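Local coordinates for uncharacterized protein (Bacteroides ovatus CL02T12C04, PDB 6PTM), which probably hydrolyses carrageenan-derived chains from their ends as an exo-acting glycoside hydrolase of family GH42, at residues 291-296 against 392-397; 226-231 against 287-292. All blocks are in the same frame, centred on the assembly; numbering follows the deposited sequence.

How the interactions relate
Both contacts lie in a parallel sheet in which strands 225-230, 288-292 and 391-394 are consecutive neighbours, part of what the topology marks as a (beta/alpha)8 barrel. Their centres are about 10 Å apart. Strand 288-292 is common to both: interaction 2 joins it to the strand before it in the chain, interaction 1 to the strand after it, and Cys291 and Asn292 take part in each. Probable backbone hydrogen bonds of His392, its N to Tyr288 O and its O from Leu290 N, continue the pairing, while Met289 of interaction 2 packs against His392 and Lys394. Interaction 2 thus represents the barrel wall, and interaction 1 follows that wall to the C-terminal strand ends, where GH42 enzymes place their active site.

Interaction 1: residues 291-296 against 392-397; sequences CNEPHW and HIKIMP
Asn292 and Lys394 run side by side from neighbouring parallel strands and join at their ends, where NZ of Lys394 gives a 2.8 Å hydrogen bond to OD1 of Asn292. The ammonium group arrives 31° off the plane of the carbonyl, brought there by a bend in an otherwise extended lysine chain (chi3 -64°). The same NZ forms a salt bridge with Glu470 of strand 466-471, so two partners fix it.

The backbone bonds are less even. Lys394 N donates to Cys291 O at 3.0 Å, but the return bond from Glu293 N to Lys394 O is weak, with an N-H...O angle of only 129°. Lys394 is the centre of an inverse gamma turn, and beyond it a water carries the connection, donating to Pro294 O at 2.6 Å and accepting from Met396 N at 3.0 Å.

Carbon and sulfur complete the contact. Pro294 CG rests against Ile393 CG2 at 3.6 Å. Met396 crosses Glu293 at about a right angle, its CG 3.7 Å from Glu293 OE2, and its SD reaches His295 CD2 at 3.6 Å in an oblique sulfur-aromatic approach.

Asn292-Glu293-Pro294 at the end of this strand is consistent with the Asn-Glu pair of clan GH-A barrels, whose glutamate usually serves as the acid/base. The chemistry divides accordingly: Lys394 ties Asn292 to Glu470 by polar bonds, whereas the Glu293 side chain meets segment 392-397 mainly through the CG and SD of Met396, in the loop that follows strand 391-394, a contact that can shape its position without a salt bridge to Lys394.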
loop_
_atom_site.group_PDB
_atom_site.type_symbol
_atom_site.label_atom_id
_atom_site.label_comp_id
_atom_site.label_asym_id
_atom_site.label_seq_id
_atom_site.Cartn_x
_atom_site.Cartn_y
_atom_site.Cartn_z
ATOM N N CYS A 291 -8.080 11.157 5.923
ATOM C CA CYS A 291 -7.930 12.019 4.736
ATOM C C CYS A 291 -7.506 11.177 3.526
ATOM O O CYS A 291 -6.631 10.286 3.676
ATOM C CB CYS A 291 -6.886 13.111 4.977
ATOM S SG CYS A 291 -6.911 14.431 3.731
ATOM N N ASN A 292 -8.063 11.531 2.371
ATOM C CA ASN A 292 -7.685 11.093 1.004
ATOM C C ASN A 292 -6.380 11.780 0.538
ATOM O O ASN A 292 -6.427 12.989 0.270
ATOM C CB ASN A 292 -8.833 11.478 0.066
ATOM C CG ASN A 292 -8.661 10.948 -1.334
ATOM O OD1 ASN A 292 -9.208 9.893 -1.718
ATOM N ND2 ASN A 292 -7.901 11.686 -2.100
ATOM N N GLU A 293 -5.300 11.025 0.329
ATOM C CA GLU A 293 -4.025 11.475 -0.308
ATOM C C GLU A 293 -3.644 12.846 0.232
ATOM O O GLU A 293 -3.502 13.813 -0.525
ATOM C CB GLU A 293 -4.126 11.534 -1.833
ATOM C CG GLU A 293 -4.344 10.160 -2.462
ATOM C CD GLU A 293 -4.007 10.103 -3.948
ATOM O OE1 GLU A 293 -4.043 11.177 -4.593
ATOM O OE2 GLU A 293 -3.719 9.001 -4.438
ATOM N N PRO A 294 -3.542 12.992 1.564
ATOM C CA PRO A 294 -3.071 14.249 2.149
ATOM C C PRO A 294 -1.620 14.562 1.745
ATOM O O PRO A 294 -0.802 13.632 1.539
ATOM C CB PRO A 294 -3.169 13.976 3.659
ATOM C CG PRO A 294 -2.902 12.506 3.730
ATOM C CD PRO A 294 -3.745 11.951 2.592
ATOM N N HIS A 295 -1.348 15.862 1.588
ATOM C CA HIS A 295 0.006 16.423 1.413
ATOM C C HIS A 295 -0.104 17.940 1.474
ATOM O O HIS A 295 -1.184 18.498 1.079
ATOM C CB HIS A 295 0.714 15.881 0.155
ATOM C CG HIS A 295 -0.154 15.688 -1.057
ATOM N ND1 HIS A 295 -0.392 16.695 -1.954
ATOM C CD2 HIS A 295 -0.770 14.586 -1.560
ATOM C CE1 HIS A 295 -1.168 16.252 -2.927
ATOM N NE2 HIS A 295 -1.396 14.949 -2.732
ATOM N N TRP A 296 0.947 18.534 2.030
ATOM C CA TRP A 296 1.116 19.985 2.270
ATOM C C TRP A 296 2.427 20.428 1.635
ATOM O O TRP A 296 3.289 21.001 2.352
ATOM C CB TRP A 296 1.050 20.271 3.771
ATOM C CG TRP A 296 -0.341 20.156 4.324
ATOM C CD1 TRP A 296 -1.212 21.182 4.527
ATOM C CD2 TRP A 296 -1.043 18.961 4.712
ATOM N NE1 TRP A 296 -2.390 20.721 5.038
ATOM C CE2 TRP A 296 -2.309 19.369 5.194
ATOM C CE3 TRP A 296 -0.702 17.610 4.776
ATOM C CZ2 TRP A 296 -3.255 18.471 5.668
ATOM C CZ3 TRP A 296 -1.634 16.716 5.252
ATOM C CH2 TRP A 296 -2.896 17.140 5.684
ATOM N N HIS A 392 -7.005 5.332 10.191
ATOM C CA HIS A 392 -5.949 5.259 9.176
ATOM C C HIS A 392 -6.090 6.438 8.242
ATOM O O HIS A 392 -7.093 7.162 8.292
ATOM C CB HIS A 392 -6.012 3.905 8.440
ATOM C CG HIS A 392 -7.365 3.558 7.936
ATOM N ND1 HIS A 392 -7.732 3.745 6.615
ATOM C CD2 HIS A 392 -8.419 2.998 8.562
ATOM C CE1 HIS A 392 -8.971 3.332 6.454
ATOM N NE2 HIS A 392 -9.423 2.849 7.648
ATOM N N ILE A 393 -5.106 6.553 7.369
ATOM C CA ILE A 393 -4.963 7.673 6.416
ATOM C C ILE A 393 -4.651 7.076 5.038
ATOM O O ILE A 393 -3.803 6.144 4.960
ATOM C CB ILE A 393 -3.869 8.621 6.943
ATOM C CG1 ILE A 393 -4.150 9.075 8.381
ATOM C CG2 ILE A 393 -3.656 9.806 6.019
ATOM C CD1 ILE A 393 -2.891 9.604 9.094
ATOM N N LYS A 394 -5.285 7.594 3.983
ATOM C CA LYS A 394 -4.996 7.113 2.605
ATOM C C LYS A 394 -3.693 7.775 2.129
ATOM O O LYS A 394 -3.715 8.710 1.298
ATOM C CB LYS A 394 -6.176 7.357 1.678
ATOM C CG LYS A 394 -5.941 6.843 0.260
ATOM C CD LYS A 394 -6.963 7.287 -0.719
ATOM C CE LYS A 394 -8.351 6.747 -0.399
ATOM N NZ LYS A 394 -9.337 7.101 -1.457
ATOM N N ILE A 395 -2.583 7.318 2.694
ATOM C CA ILE A 395 -1.241 7.902 2.431
ATOM C C ILE A 395 -0.744 7.379 1.087
ATOM O O ILE A 395 -0.825 6.166 0.864
ATOM C CB ILE A 395 -0.254 7.546 3.548
ATOM C CG1 ILE A 395 -0.662 8.177 4.880
ATOM C CG2 ILE A 395 1.148 7.928 3.129
ATOM C CD1 ILE A 395 0.037 7.526 6.049
ATOM N N MET A 396 -0.201 8.266 0.256
ATOM C CA MET A 396 0.469 7.849 -1.000
ATOM C C MET A 396 1.841 7.304 -0.624
ATOM O O MET A 396 2.684 8.068 -0.204
ATOM C CB MET A 396 0.629 9.044 -1.936
ATOM C CG MET A 396 -0.690 9.571 -2.451
ATOM S SD MET A 396 -0.528 11.286 -2.972
ATOM C CE MET A 396 0.903 11.221 -4.072
ATOM N N PRO A 397 2.156 6.006 -0.760
ATOM C CA PRO A 397 3.444 5.506 -0.281
ATOM C C PRO A 397 4.670 6.155 -0.927
ATOM O O PRO A 397 5.699 6.124 -0.312
ATOM C CB PRO A 397 3.403 4.030 -0.647
ATOM C CG PRO A 397 1.933 3.711 -0.620
ATOM C CD PRO A 397 1.275 4.932 -1.224
HETATM O O HOH W 1 -0.703 11.185 0.617
#

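Interaction 2: residues 226-231 against 287-292; sequences FVFLNH and GYMLCN. With EDO (1,2-ethanediol), chain B.
Phe228 and Met289 pair on adjacent parallel strands of the (beta/alpha)8 barrel, the two strands of a beta-alpha-beta unit whose helix 261-278 packs on Val227 and Tyr288. The two strand segments cross at -16°, nearly parallel. Three backbone bonds knit them: Val227 N to Gly287 O (2.9 Å), Met289 N to Val227 O (2.7 Å) and Leu229 N to Met289 O (3.0 Å).

Packing is tight on the face that carries Phe228 and Met289. The methionine chain, bent twice, sets its methyl CE almost over the middle of the Phe228 ring, 3.6 Å from the centroid and 13° off the normal, a CH-pi contact with SD farther above the same ring. Phe226 comes alongside from the other end: with CG between its backbone N and carbonyl carbon (chi1 80°), its ring turns an edge to Met289, CD2 lying 3.6 Å from CB. Cutting Phe228 back to an alanine would probably leave Met289 CE without the ring beneath it and open a gap beside Asn292. On the opposite face, Val227 CB packs on Tyr288 CD2 at 3.7 Å, and the tyrosine hydroxyl is bonded to Asp386.

Toward the C-terminal ends the strands part and the contact becomes wetter. A water replaces the next direct bond, donating to Leu229 O and accepting from Asn292 N. Beside it a 1,2-ethanediol, probably from the crystallisation liquor, accepts a bond from Asn230 ND2 at its O1 and lies next to Phe228 and Asn292, both partly exposed. His231, whose ND1 is bonded to Tyr256, bridges the widening with its other nitrogen: NE2 makes a short but bent, weak hydrogen bond of 2.7 Å to Leu290 O, which sits at the edge of the imidazole.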
loop_
_atom_site.group_PDB
_atom_site.type_symbol
_atom_site.label_atom_id
_atom_site.label_comp_id
_atom_site.label_asym_id
_atom_site.label_seq_id
_atom_site.Cartn_x
_atom_site.Cartn_y
_atom_site.Cartn_z
ATOM N N PHE A 226 -15.779 1.195 6.349
ATOM C CA PHE A 226 -14.990 2.316 6.898
ATOM C C PHE A 226 -15.716 3.646 6.669
ATOM O O PHE A 226 -16.617 3.787 5.799
ATOM C CB PHE A 226 -13.576 2.272 6.336
ATOM C CG PHE A 226 -13.405 2.831 4.954
ATOM C CD1 PHE A 226 -13.738 2.079 3.843
ATOM C CD2 PHE A 226 -12.846 4.075 4.756
ATOM C CE1 PHE A 226 -13.557 2.568 2.564
ATOM C CE2 PHE A 226 -12.624 4.547 3.470
ATOM C CZ PHE A 226 -12.969 3.788 2.376
ATOM N N VAL A 227 -15.355 4.615 7.509
ATOM C CA VAL A 227 -15.881 6.009 7.446
ATOM C C VAL A 227 -14.855 6.872 6.709
ATOM O O VAL A 227 -13.660 6.836 7.045
ATOM C CB VAL A 227 -16.183 6.555 8.846
ATOM C CG1 VAL A 227 -16.747 7.964 8.789
ATOM C CG2 VAL A 227 -17.117 5.626 9.603
ATOM N N PHE A 228 -15.315 7.597 5.708
ATOM C CA PHE A 228 -14.462 8.439 4.827
ATOM C C PHE A 228 -14.650 9.891 5.253
ATOM O O PHE A 228 -15.768 10.414 5.063
ATOM C CB PHE A 228 -14.881 8.203 3.384
ATOM C CG PHE A 228 -13.989 8.813 2.336
ATOM C CD1 PHE A 228 -13.948 10.180 2.133
ATOM C CD2 PHE A 228 -13.248 8.007 1.490
ATOM C CE1 PHE A 228 -13.123 10.720 1.156
ATOM C CE2 PHE A 228 -12.472 8.553 0.475
ATOM C CZ PHE A 228 -12.419 9.904 0.309
ATOM N N LEU A 229 -13.613 10.535 5.799
ATOM C CA LEU A 229 -13.655 11.989 6.095
ATOM C C LEU A 229 -13.124 12.756 4.894
ATOM O O LEU A 229 -11.920 12.591 4.565
ATOM C CB LEU A 229 -12.825 12.308 7.331
ATOM C CG LEU A 229 -13.539 12.108 8.658
ATOM C CD1 LEU A 229 -13.688 10.631 8.939
ATOM C CD2 LEU A 229 -12.785 12.827 9.799
ATOM N N ASN A 230 -13.993 13.559 4.282
ATOM C CA ASN A 230 -13.670 14.491 3.178
ATOM C C ASN A 230 -13.156 15.805 3.748
ATOM O O ASN A 230 -13.717 16.260 4.770
ATOM C CB ASN A 230 -14.879 14.799 2.304
ATOM C CG ASN A 230 -14.640 16.023 1.447
ATOM O OD1 ASN A 230 -14.832 17.156 1.923
ATOM N ND2 ASN A 230 -14.207 15.782 0.208
ATOM N N HIS A 231 -12.123 16.373 3.119
ATOM C CA HIS A 231 -11.497 17.651 3.551
ATOM C C HIS A 231 -11.393 18.663 2.402
ATOM O O HIS A 231 -10.795 19.723 2.645
ATOM C CB HIS A 231 -10.140 17.375 4.221
ATOM C CG HIS A 231 -10.255 16.620 5.502
ATOM N ND1 HIS A 231 -10.684 17.216 6.659
ATOM C CD2 HIS A 231 -10.024 15.318 5.804
ATOM C CE1 HIS A 231 -10.701 16.309 7.633
ATOM N NE2 HIS A 231 -10.291 15.133 7.134
ATOM N N GLY A 287 -12.476 0.926 10.093
ATOM C CA GLY A 287 -11.913 2.130 10.690
ATOM C C GLY A 287 -12.418 3.408 10.057
ATOM O O GLY A 287 -13.401 3.382 9.236
ATOM N N TYR A 288 -11.812 4.497 10.525
ATOM C CA TYR A 288 -12.082 5.890 10.123
ATOM C C TYR A 288 -10.888 6.396 9.313
ATOM O O TYR A 288 -9.738 6.491 9.818
ATOM C CB TYR A 288 -12.326 6.759 11.359
ATOM C CG TYR A 288 -13.523 6.386 12.190
ATOM C CD1 TYR A 288 -13.470 5.303 13.065
ATOM C CD2 TYR A 288 -14.671 7.163 12.181
ATOM C CE1 TYR A 288 -14.553 4.966 13.860
ATOM C CE2 TYR A 288 -15.766 6.841 12.977
ATOM C CZ TYR A 288 -15.702 5.740 13.818
ATOM O OH TYR A 288 -16.733 5.404 14.638
ATOM N N MET A 289 -11.161 6.710 8.054
ATOM C CA MET A 289 -10.132 7.139 7.076
ATOM C C MET A 289 -10.027 8.662 7.146
ATOM O O MET A 289 -11.005 9.337 6.765
ATOM C CB MET A 289 -10.570 6.661 5.693
ATOM C CG MET A 289 -9.436 6.471 4.720
ATOM S SD MET A 289 -8.829 8.013 4.098
ATOM C CE MET A 289 -10.269 8.781 3.352
ATOM N N LEU A 290 -8.932 9.194 7.688
ATOM C CA LEU A 290 -8.923 10.589 8.187
ATOM C C LEU A 290 -8.682 11.578 7.040
ATOM O O LEU A 290 -9.084 12.726 7.210
ATOM C CB LEU A 290 -7.882 10.789 9.292
ATOM C CG LEU A 290 -8.083 9.942 10.544
ATOM C CD1 LEU A 290 -6.978 10.199 11.555
ATOM C CD2 LEU A 290 -9.453 10.167 11.160
ATOM N N CYS A 291 -8.080 11.157 5.923
ATOM C CA CYS A 291 -7.930 12.019 4.736
ATOM C C CYS A 291 -7.506 11.177 3.526
ATOM O O CYS A 291 -6.631 10.286 3.676
ATOM C CB CYS A 291 -6.886 13.111 4.977
ATOM S SG CYS A 291 -6.911 14.431 3.731
ATOM N N ASN A 292 -8.063 11.531 2.371
ATOM C CA ASN A 292 -7.685 11.093 1.004
ATOM C C ASN A 292 -6.380 11.780 0.538
ATOM O O ASN A 292 -6.427 12.989 0.270
ATOM C CB ASN A 292 -8.833 11.478 0.066
ATOM C CG ASN A 292 -8.661 10.948 -1.334
ATOM O OD1 ASN A 292 -9.208 9.893 -1.718
ATOM N ND2 ASN A 292 -7.901 11.686 -2.100
HETATM C C1 EDO B . -13.117 12.837 -1.977
HETATM O O1 EDO B . -14.068 13.244 -1.002
HETATM C C2 EDO B . -11.769 13.301 -1.554
HETATM O O2 EDO B . -11.635 14.722 -1.445
HETATM O O HOH W 2 -10.416 13.274 2.394
#